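Local coordinates for putative membrane protein COG4129 (Clostridium difficile, PDB 3KMI) that is of unestablished function but is probably a membrane exporter of aromatic acids, represented here by its all-helical C-terminal domain, at residues E12-L17 with L75-I80; E19-V24 with D86-L91; T118-E123 with V169-A174. One frame throughout, in Å; residues are numbered along the deposited sequence.

Interaction 1: residues E12-L17 with L75-I80; sequences EVQKKL and LEHMDI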
loop_
_atom_site.group_PDB
_atom_site.type_symbol
_atom_site.label_atom_id
_atom_site.label_comp_id
_atom_site.label_asym_id
_atom_site.label_seq_id
_atom_site.Cartn_x
_atom_site.Cartn_y
_atom_site.Cartn_z
ATOM N N GLU A 12 7.362 8.817 24.418
ATOM C CA GLU A 12 8.702 8.280 24.171
ATOM C C GLU A 12 8.676 7.059 23.258
ATOM O O GLU A 12 9.531 6.922 22.380
ATOM C CB GLU A 12 9.386 7.882 25.468
ATOM C CG GLU A 12 10.899 8.084 25.424
ATOM C CD GLU A 12 11.318 9.525 25.758
ATOM O OE1 GLU A 12 10.506 10.279 26.350
ATOM O OE2 GLU A 12 12.467 9.897 25.434
ATOM N N VAL A 13 7.693 6.188 23.501
ATOM C CA VAL A 13 7.482 4.951 22.760
ATOM C C VAL A 13 7.110 5.259 21.301
ATOM O O VAL A 13 7.656 4.648 20.375
ATOM C CB VAL A 13 6.392 4.080 23.468
ATOM C CG1 VAL A 13 5.904 2.925 22.581
ATOM C CG2 VAL A 13 6.929 3.512 24.771
ATOM N N GLN A 14 6.196 6.207 21.100
ATOM C CA GLN A 14 5.782 6.587 19.751
ATOM C C GLN A 14 6.932 7.280 19.003
ATOM O O GLN A 14 7.100 7.086 17.794
ATOM C CB GLN A 14 4.513 7.467 19.794
ATOM C CG GLN A 14 4.730 8.932 19.466
ATOM C CD GLN A 14 3.657 9.826 20.055
ATOM O OE1 GLN A 14 2.783 9.366 20.801
ATOM N NE2 GLN A 14 3.717 11.111 19.727
ATOM N N LYS A 15 7.727 8.063 19.734
ATOM C CA LYS A 15 8.949 8.679 19.206
ATOM C C LYS A 15 9.989 7.628 18.751
ATOM O O LYS A 15 10.569 7.734 17.665
ATOM C CB LYS A 15 9.572 9.545 20.302
ATOM C CG LYS A 15 10.912 10.142 19.955
ATOM C CD LYS A 15 10.786 11.303 18.975
ATOM C CE LYS A 15 12.016 12.228 19.038
ATOM N NZ LYS A 15 12.158 12.948 20.356
ATOM N N LYS A 16 10.220 6.623 19.594
ATOM C CA LYS A 16 11.154 5.559 19.257
ATOM C C LYS A 16 10.678 4.739 18.037
ATOM O O LYS A 16 11.485 4.383 17.170
ATOM C CB LYS A 16 11.419 4.681 20.479
ATOM C CG LYS A 16 12.410 3.540 20.237
ATOM C CD LYS A 16 12.966 2.969 21.528
ATOM C CE LYS A 16 12.071 1.858 22.107
ATOM N NZ LYS A 16 12.650 1.121 23.286
ATOM N N LEU A 17 9.383 4.415 17.973
ATOM C CA LEU A 17 8.833 3.690 16.814
ATOM C C LEU A 17 9.016 4.485 15.508
ATOM O O LEU A 17 9.428 3.924 14.500
ATOM C CB LEU A 17 7.336 3.383 16.999
ATOM C CG LEU A 17 7.067 2.241 17.985
ATOM C CD1 LEU A 17 5.728 2.434 18.663
ATOM C CD2 LEU A 17 7.130 0.898 17.258
ATOM N N LEU A 75 -3.288 2.489 20.626
ATOM C CA LEU A 75 -3.516 1.458 19.601
ATOM C C LEU A 75 -3.781 2.055 18.214
ATOM O O LEU A 75 -3.303 1.513 17.187
ATOM C CB LEU A 75 -4.619 0.466 20.032
ATOM C CG LEU A 75 -4.245 -0.655 21.020
ATOM C CD1 LEU A 75 -5.413 -1.578 21.275
ATOM C CD2 LEU A 75 -3.024 -1.516 20.609
ATOM N N GLU A 76 -4.473 3.192 18.182
ATOM C CA GLU A 76 -4.647 3.928 16.942
ATOM C C GLU A 76 -3.327 4.450 16.367
ATOM O O GLU A 76 -3.147 4.471 15.140
ATOM C CB GLU A 76 -5.706 5.042 17.073
ATOM C CG GLU A 76 -7.140 4.480 17.249
ATOM C CD GLU A 76 -8.252 5.546 17.383
ATOM O OE1 GLU A 76 -7.958 6.763 17.384
ATOM O OE2 GLU A 76 -9.440 5.152 17.500
ATOM N N HIS A 77 -2.401 4.869 17.224
ATOM C CA HIS A 77 -1.104 5.287 16.744
ATOM C C HIS A 77 -0.313 4.082 16.240
ATOM O O HIS A 77 0.429 4.199 15.255
ATOM C CB HIS A 77 -0.318 6.044 17.835
ATOM C CG HIS A 77 1.019 6.518 17.382
ATOM N ND1 HIS A 77 2.155 5.729 17.461
ATOM C CD2 HIS A 77 1.402 7.677 16.791
ATOM C CE1 HIS A 77 3.178 6.385 16.936
ATOM N NE2 HIS A 77 2.749 7.572 16.531
HETATM N N MSE A 78 -0.464 2.942 16.915
HETATM C CA MSE A 78 0.221 1.706 16.533
HETATM C C MSE A 78 -0.270 1.249 15.168
HETATM O O MSE A 78 0.495 0.693 14.386
HETATM C CB MSE A 78 -0.027 0.595 17.562
HETATM C CG MSE A 78 0.629 0.816 18.907
HETATM SE SE MSE A 78 2.538 1.207 18.833
HETATM C CE MSE A 78 3.083 -0.138 17.529
ATOM N N ASP A 79 -1.550 1.480 14.881
ATOM C CA ASP A 79 -2.075 1.116 13.546
ATOM C C ASP A 79 -1.363 1.885 12.422
ATOM O O ASP A 79 -1.114 1.332 11.357
ATOM C CB ASP A 79 -3.594 1.239 13.451
ATOM C CG ASP A 79 -4.309 0.172 14.233
ATOM O OD1 ASP A 79 -3.822 -0.977 14.323
ATOM O OD2 ASP A 79 -5.385 0.461 14.750
ATOM N N ILE A 80 -1.051 3.156 12.655
ATOM C CA ILE A 80 -0.268 3.951 11.705
ATOM C C ILE A 80 1.161 3.393 11.554
ATOM O O ILE A 80 1.684 3.232 10.432
ATOM C CB ILE A 80 -0.185 5.420 12.135
ATOM C CG1 ILE A 80 -1.596 6.020 12.280
ATOM C CG2 ILE A 80 0.648 6.217 11.153
ATOM C CD1 ILE A 80 -1.583 7.417 13.006
#
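A mixed contact, half aromatic and half aliphatic, joins Gln14 and Leu17 on helix 7-33 to His77 and Met78 on helix 68-95, about 14 Å from the centre of the chain. The helices run in the same general direction, and their backbones come nearest at Gln14 and His77, whose CA atoms lie 7.6 Å apart. Gln14 presents its aliphatic root to the imidazole: CB sits over one face of the ring, 3.7 Å from its centroid and 29° off the normal, in a CH-pi contact displaced toward CE1. In the one of two conformers described, the amide also stacks on His77, the planes 26° apart and CD offset toward the rim; OE1 bonds to His11 ND1, but this placing is doubtful. The ring arrives there because CG of His77 is anti to the backbone N (chi1 -179°), carrying it out from its helix. A flat ring can take methylene groups on its face.

Such side-by-side packing of helices builds the domain, a bundle with no strand. One turn along, Leu17 CD1 lies 3.4 Å from SE of Met78, a selenomethionine, the chains crossing at about a right angle. Bends at chi2 and chi3 fold its selenium end back toward Leu17, although a second conformer makes this closeness doubtful. Leu17 also rests on Leu51 and Ile52 of helix 41-61, while His77 touches Ala174 of helix 148-176.

Interaction 2: residues E19-V24 with D86-L91; sequences EEVSIV and DILENL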
loop_
_atom_site.group_PDB
_atom_site.type_symbol
_atom_site.label_atom_id
_atom_site.label_comp_id
_atom_site.label_asym_id
_atom_site.label_seq_id
_atom_site.Cartn_x
_atom_site.Cartn_y
_atom_site.Cartn_z
ATOM N N GLU A 19 11.339 6.688 14.949
ATOM C CA GLU A 19 12.766 6.677 14.681
ATOM C C GLU A 19 13.154 5.341 14.023
ATOM O O GLU A 19 13.893 5.336 13.064
ATOM C CB GLU A 19 13.547 6.934 15.975
ATOM C CG GLU A 19 13.217 8.298 16.598
ATOM C CD GLU A 19 13.844 8.546 17.990
ATOM O OE1 GLU A 19 14.408 7.620 18.603
ATOM O OE2 GLU A 19 13.743 9.686 18.477
ATOM N N GLU A 20 12.616 4.225 14.500
ATOM C CA GLU A 20 12.880 2.936 13.871
ATOM C C GLU A 20 12.323 2.781 12.466
ATOM O O GLU A 20 12.955 2.150 11.623
ATOM C CB GLU A 20 12.503 1.755 14.799
ATOM C CG GLU A 20 13.474 1.753 15.996
ATOM C CD GLU A 20 13.234 0.656 17.010
ATOM O OE1 GLU A 20 12.346 -0.199 16.786
ATOM O OE2 GLU A 20 13.931 0.676 18.052
ATOM N N VAL A 21 11.159 3.353 12.219
ATOM C CA VAL A 21 10.581 3.395 10.881
ATOM C C VAL A 21 11.547 4.162 9.959
ATOM O O VAL A 21 11.849 3.727 8.843
ATOM C CB VAL A 21 9.198 4.143 10.897
ATOM C CG1 VAL A 21 8.757 4.477 9.492
ATOM C CG2 VAL A 21 8.116 3.268 11.666
ATOM N N SER A 22 12.064 5.267 10.457
ATOM C CA SER A 22 12.908 6.120 9.590
ATOM C C SER A 22 14.203 5.401 9.268
ATOM O O SER A 22 14.704 5.472 8.137
ATOM C CB SER A 22 13.196 7.446 10.269
ATOM O OG SER A 22 12.006 8.193 10.472
ATOM N N ILE A 23 14.732 4.693 10.263
ATOM C CA ILE A 23 15.956 3.912 10.060
ATOM C C ILE A 23 15.803 2.916 8.891
ATOM O O ILE A 23 16.680 2.818 8.040
ATOM C CB ILE A 23 16.380 3.158 11.345
ATOM C CG1 ILE A 23 17.001 4.155 12.328
ATOM C CG2 ILE A 23 17.420 2.108 11.004
ATOM C CD1 ILE A 23 17.229 3.607 13.780
ATOM N N VAL A 24 14.690 2.188 8.866
ATOM C CA VAL A 24 14.427 1.206 7.821
ATOM C C VAL A 24 14.237 1.970 6.501
ATOM O O VAL A 24 14.676 1.518 5.467
ATOM C CB VAL A 24 13.174 0.324 8.134
ATOM C CG1 VAL A 24 12.845 -0.590 6.926
ATOM C CG2 VAL A 24 13.402 -0.530 9.401
ATOM N N ASP A 86 4.350 -1.995 6.915
ATOM C CA ASP A 86 3.915 -2.644 5.681
ATOM C C ASP A 86 4.427 -1.924 4.402
ATOM O O ASP A 86 4.828 -2.577 3.437
ATOM C CB ASP A 86 2.372 -2.770 5.630
ATOM C CG ASP A 86 1.823 -3.789 6.642
ATOM O OD1 ASP A 86 2.622 -4.483 7.309
ATOM O OD2 ASP A 86 0.591 -3.863 6.823
ATOM N N ILE A 87 4.367 -0.598 4.402
ATOM C CA ILE A 87 4.783 0.202 3.220
ATOM C C ILE A 87 6.300 0.071 3.040
ATOM O O ILE A 87 6.787 -0.014 1.908
ATOM C CB ILE A 87 4.382 1.679 3.380
ATOM C CG1 ILE A 87 2.869 1.867 3.210
ATOM C CG2 ILE A 87 5.132 2.624 2.369
ATOM C CD1 ILE A 87 2.388 3.237 3.744
ATOM N N LEU A 88 7.031 0.044 4.145
ATOM C CA LEU A 88 8.474 -0.258 4.100
ATOM C C LEU A 88 8.757 -1.591 3.429
ATOM O O LEU A 88 9.629 -1.686 2.541
ATOM C CB LEU A 88 9.117 -0.230 5.505
ATOM C CG LEU A 88 9.193 1.139 6.220
ATOM C CD1 LEU A 88 9.574 0.960 7.720
ATOM C CD2 LEU A 88 10.191 2.073 5.498
ATOM N N GLU A 89 8.028 -2.622 3.855
ATOM C CA GLU A 89 8.163 -3.928 3.186
ATOM C C GLU A 89 7.812 -3.873 1.691
ATOM O O GLU A 89 8.494 -4.496 0.893
ATOM C CB GLU A 89 7.295 -4.968 3.892
ATOM C CG GLU A 89 7.833 -5.281 5.257
ATOM C CD GLU A 89 7.052 -6.406 5.929
ATOM O OE1 GLU A 89 5.831 -6.291 6.109
ATOM O OE2 GLU A 89 7.663 -7.405 6.239
ATOM N N ASN A 90 6.755 -3.140 1.332
ATOM C CA ASN A 90 6.412 -2.940 -0.079
ATOM C C ASN A 90 7.541 -2.239 -0.863
ATOM O O ASN A 90 7.875 -2.658 -1.969
ATOM C CB ASN A 90 5.112 -2.156 -0.233
ATOM C CG ASN A 90 3.911 -2.856 0.378
ATOM O OD1 ASN A 90 3.948 -4.063 0.689
ATOM N ND2 ASN A 90 2.825 -2.105 0.536
ATOM N N LEU A 91 8.091 -1.167 -0.298
ATOM C CA LEU A 91 9.210 -0.476 -0.935
ATOM C C LEU A 91 10.378 -1.431 -1.120
ATOM O O LEU A 91 10.883 -1.565 -2.231
ATOM C CB LEU A 91 9.623 0.736 -0.114
ATOM C CG LEU A 91 8.576 1.853 -0.177
ATOM C CD1 LEU A 91 8.765 2.796 0.996
ATOM C CD2 LEU A 91 8.658 2.598 -1.498
#
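Leu88 meets both Val21 and Val24, making an apolar side-chain contact between helix 68-95 and helix 7-33 only about 4 Å from the centre of the chain. The backbones come nearest at Val24 and Leu88, with 7.2 Å between their CA atoms.

Along 86-91, Ile87 turns to Asn170 of helix 148-176, and Leu88, which comes next, carries the whole contact with 19-24. Its CG is anti to the carbonyl carbon (chi1 -67°), and the chain reaches across to place both methyls against the other helix. CD1 lies 3.7 Å from CB of Val24 and 4.0 Å from CG1 of Val21, touching the two valines that stand one turn apart. The same methyl brushes the backbone of the first valine, with CD1 of Leu88 3.8 Å from O of Val21. CD2 of Leu88 is 4.0 Å from CG1 of Val24. That CG1 branch is anti to its own backbone N (chi1 174°) and rests against the broad side of the leucine, over CB, CD1 and CD2 together, with CG of Leu88 behind them at 4.1 Å from Val24 CG1. Compact beta-branched valines suit a helix surface that receives a longer side chain, and leucine is long enough to bridge the interval. Leu88 also touches Leu25 and Ile28, giving the i, i+3, i+4, i+7 set that a knob meets in knobs-into-holes packing.

Farther on, Asn90 bonds through ND2 to Glu163, and Leu91 packs on Leu25 and Ile28. Helix 7-33 and helix 148-176 thus both flank this part of helix 68-95.

Interaction 3: residues T118-E123 with V169-A174; sequences TEFEAE and VNRKHA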
loop_
_atom_site.group_PDB
_atom_site.type_symbol
_atom_site.label_atom_id
_atom_site.label_comp_id
_atom_site.label_asym_id
_atom_site.label_seq_id
_atom_site.Cartn_x
_atom_site.Cartn_y
_atom_site.Cartn_z
ATOM N N THR A 118 14.225 14.332 7.909
ATOM C CA THR A 118 13.535 15.584 8.162
ATOM C C THR A 118 12.498 15.409 9.264
ATOM O O THR A 118 11.575 14.588 9.149
ATOM C CB THR A 118 12.861 16.149 6.860
ATOM O OG1 THR A 118 13.855 16.334 5.837
ATOM C CG2 THR A 118 12.180 17.504 7.129
ATOM N N GLU A 119 12.657 16.172 10.338
ATOM C CA GLU A 119 11.658 16.200 11.407
ATOM C C GLU A 119 10.405 16.897 10.873
ATOM O O GLU A 119 10.506 17.940 10.239
ATOM C CB GLU A 119 12.210 16.933 12.630
ATOM C CG GLU A 119 13.203 16.117 13.449
ATOM C CD GLU A 119 12.700 14.716 13.750
ATOM O OE1 GLU A 119 11.668 14.596 14.449
ATOM O OE2 GLU A 119 13.335 13.733 13.280
ATOM N N PHE A 120 9.233 16.310 11.100
ATOM C CA PHE A 120 8.016 16.870 10.566
ATOM C C PHE A 120 7.639 18.078 11.397
ATOM O O PHE A 120 7.570 17.998 12.629
ATOM C CB PHE A 120 6.901 15.826 10.509
ATOM C CG PHE A 120 6.736 15.182 9.152
ATOM C CD1 PHE A 120 7.830 14.652 8.469
ATOM C CD2 PHE A 120 5.472 15.111 8.562
ATOM C CE1 PHE A 120 7.664 14.050 7.209
ATOM C CE2 PHE A 120 5.302 14.511 7.314
ATOM C CZ PHE A 120 6.402 13.973 6.645
ATOM N N GLU A 121 7.515 19.214 10.717
ATOM C CA GLU A 121 6.980 20.448 11.315
ATOM C C GLU A 121 5.695 20.787 10.568
ATOM O O GLU A 121 5.277 20.022 9.709
ATOM C CB GLU A 121 7.996 21.594 11.238
ATOM C CG GLU A 121 9.378 21.227 11.812
ATOM C CD GLU A 121 10.226 22.433 12.154
ATOM O OE1 GLU A 121 10.331 23.356 11.312
ATOM O OE2 GLU A 121 10.794 22.455 13.271
ATOM N N ALA A 122 5.074 21.922 10.888
ATOM C CA ALA A 122 3.746 22.258 10.361
ATOM C C ALA A 122 3.546 21.959 8.866
ATOM O O ALA A 122 2.570 21.322 8.478
ATOM C CB ALA A 122 3.399 23.729 10.666
ATOM N N GLU A 123 4.475 22.411 8.035
ATOM C CA GLU A 123 4.272 22.386 6.595
ATOM C C GLU A 123 5.007 21.237 5.906
ATOM O O GLU A 123 4.930 21.082 4.681
ATOM C CB GLU A 123 4.710 23.729 5.996
ATOM C CG GLU A 123 3.936 24.132 4.740
ATOM C CD GLU A 123 2.431 24.042 4.928
ATOM O OE1 GLU A 123 1.926 24.496 5.981
ATOM O OE2 GLU A 123 1.756 23.514 4.023
ATOM N N VAL A 169 1.445 10.568 3.944
ATOM C CA VAL A 169 0.111 10.838 4.486
ATOM C C VAL A 169 0.056 10.307 5.907
ATOM O O VAL A 169 -0.506 10.971 6.806
ATOM C CB VAL A 169 -1.003 10.220 3.611
ATOM C CG1 VAL A 169 -2.376 10.237 4.333
ATOM C CG2 VAL A 169 -1.058 10.937 2.261
ATOM N N ASN A 170 0.628 9.117 6.085
ATOM C CA ASN A 170 0.698 8.441 7.383
ATOM C C ASN A 170 1.558 9.211 8.383
ATOM O O ASN A 170 1.198 9.347 9.556
ATOM C CB ASN A 170 1.244 6.994 7.252
ATOM C CG ASN A 170 0.207 6.012 6.715
ATOM O OD1 ASN A 170 -0.977 6.296 6.716
ATOM N ND2 ASN A 170 0.659 4.850 6.243
ATOM N N ARG A 171 2.693 9.723 7.931
ATOM C CA ARG A 171 3.608 10.405 8.848
ATOM C C ARG A 171 2.970 11.732 9.298
ATOM O O ARG A 171 3.100 12.122 10.452
ATOM C CB ARG A 171 4.988 10.606 8.222
ATOM C CG ARG A 171 5.983 11.322 9.178
ATOM C CD ARG A 171 7.398 10.953 8.901
ATOM N NE ARG A 171 7.749 9.629 9.406
ATOM C CZ ARG A 171 8.983 9.147 9.457
ATOM N NH1 ARG A 171 10.022 9.896 9.057
ATOM N NH2 ARG A 171 9.197 7.924 9.965
ATOM N N LYS A 172 2.252 12.376 8.381
ATOM C CA LYS A 172 1.520 13.598 8.672
ATOM C C LYS A 172 0.383 13.347 9.669
ATOM O O LYS A 172 0.189 14.151 10.586
ATOM C CB LYS A 172 1.036 14.217 7.369
ATOM C CG LYS A 172 0.540 15.627 7.463
ATOM C CD LYS A 172 0.418 16.181 6.060
ATOM C CE LYS A 172 -0.151 17.571 6.103
ATOM N NZ LYS A 172 -1.594 17.503 5.841
ATOM N N HIS A 173 -0.334 12.236 9.488
ATOM C CA HIS A 173 -1.424 11.835 10.375
ATOM C C HIS A 173 -0.923 11.610 11.802
ATOM O O HIS A 173 -1.517 12.113 12.758
ATOM C CB HIS A 173 -2.126 10.568 9.853
ATOM C CG HIS A 173 -3.391 10.833 9.090
ATOM N ND1 HIS A 173 -3.528 10.547 7.747
ATOM C CD2 HIS A 173 -4.584 11.341 9.487
ATOM C CE1 HIS A 173 -4.742 10.878 7.347
ATOM N NE2 HIS A 173 -5.405 11.356 8.385
ATOM N N ALA A 174 0.176 10.867 11.931
ATOM C CA ALA A 174 0.802 10.578 13.223
ATOM C C ALA A 174 1.360 11.820 13.933
ATOM O O ALA A 174 1.661 11.751 15.119
ATOM C CB ALA A 174 1.905 9.560 13.063
HETATM O O HOH W 1 10.315 12.460 8.108
#
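Phe120 lays one face of its ring on the aliphatic part of Arg171. CG of the arginine stands 3.5 Å from the ring centroid and only 5° off the normal, a CH-pi contact over the middle of the face, and CD of Arg171 comes as close as 3.5 Å to CE1 of Phe120. The methylenes and not the charge make the contact, since CB, CG and CD are the Arg171 atoms that come within 4.2 Å of the ring. The guanidinium plane stands 87° from that of the phenyl group. Arg171 is well suited to this double task, with an apolar stem for the ring and a polar end that is carried past it. CG is anti to the backbone N, and a bend about the CG-CD bond (chi3 -77°) then turns the end of the chain aside. At CE2 of Phe120, Lys172 comes obliquely with its backbone N, 3.9 Å away.

In the next shell, a water links loop and helix. It accepts a bond from NH1 of Arg171 at 2.7 Å, lying in the guanidinium plane, and is bonded to the carbonyl O of Thr118 at 2.7 Å. That same carbonyl lies at the edge of the Phe120 ring. The other terminal nitrogen, NH2, bonds to Ser22 OG, which fixes the guanidinium from helix 7-33.

The segment 118-123 is the irregular connection between helix 103-117 and helix 124-140, and Phe120 folds back from it to touch Leu128 of the latter. The arginine, on helix 148-176, meanwhile packs on Gln18 and Val21 of helix 7-33 and on Gln84 of helix 68-95.

The three contacts lie 14 to 15 Å apart, centre to centre, within one helical domain. Interactions 1 and 2 use the same two helices, 7-33 and 68-95, at successive levels, and their segments alternate along the chain. Interaction 3 follows both in sequence and brings in helix 148-176 with the loop after helix 103-117. Helix 148-176 ties the set together: Ile80 of interaction 1 packs against Asn170 and Ala174, with CG2 of Ile80 3.6 Å from O of Asn170, whereas interaction 2 is joined to it by the hydrogen bond of Ser22 OG with Arg171 NH2. The late part of the chain thus closes over the earlier helix pair, making one continuous bundle.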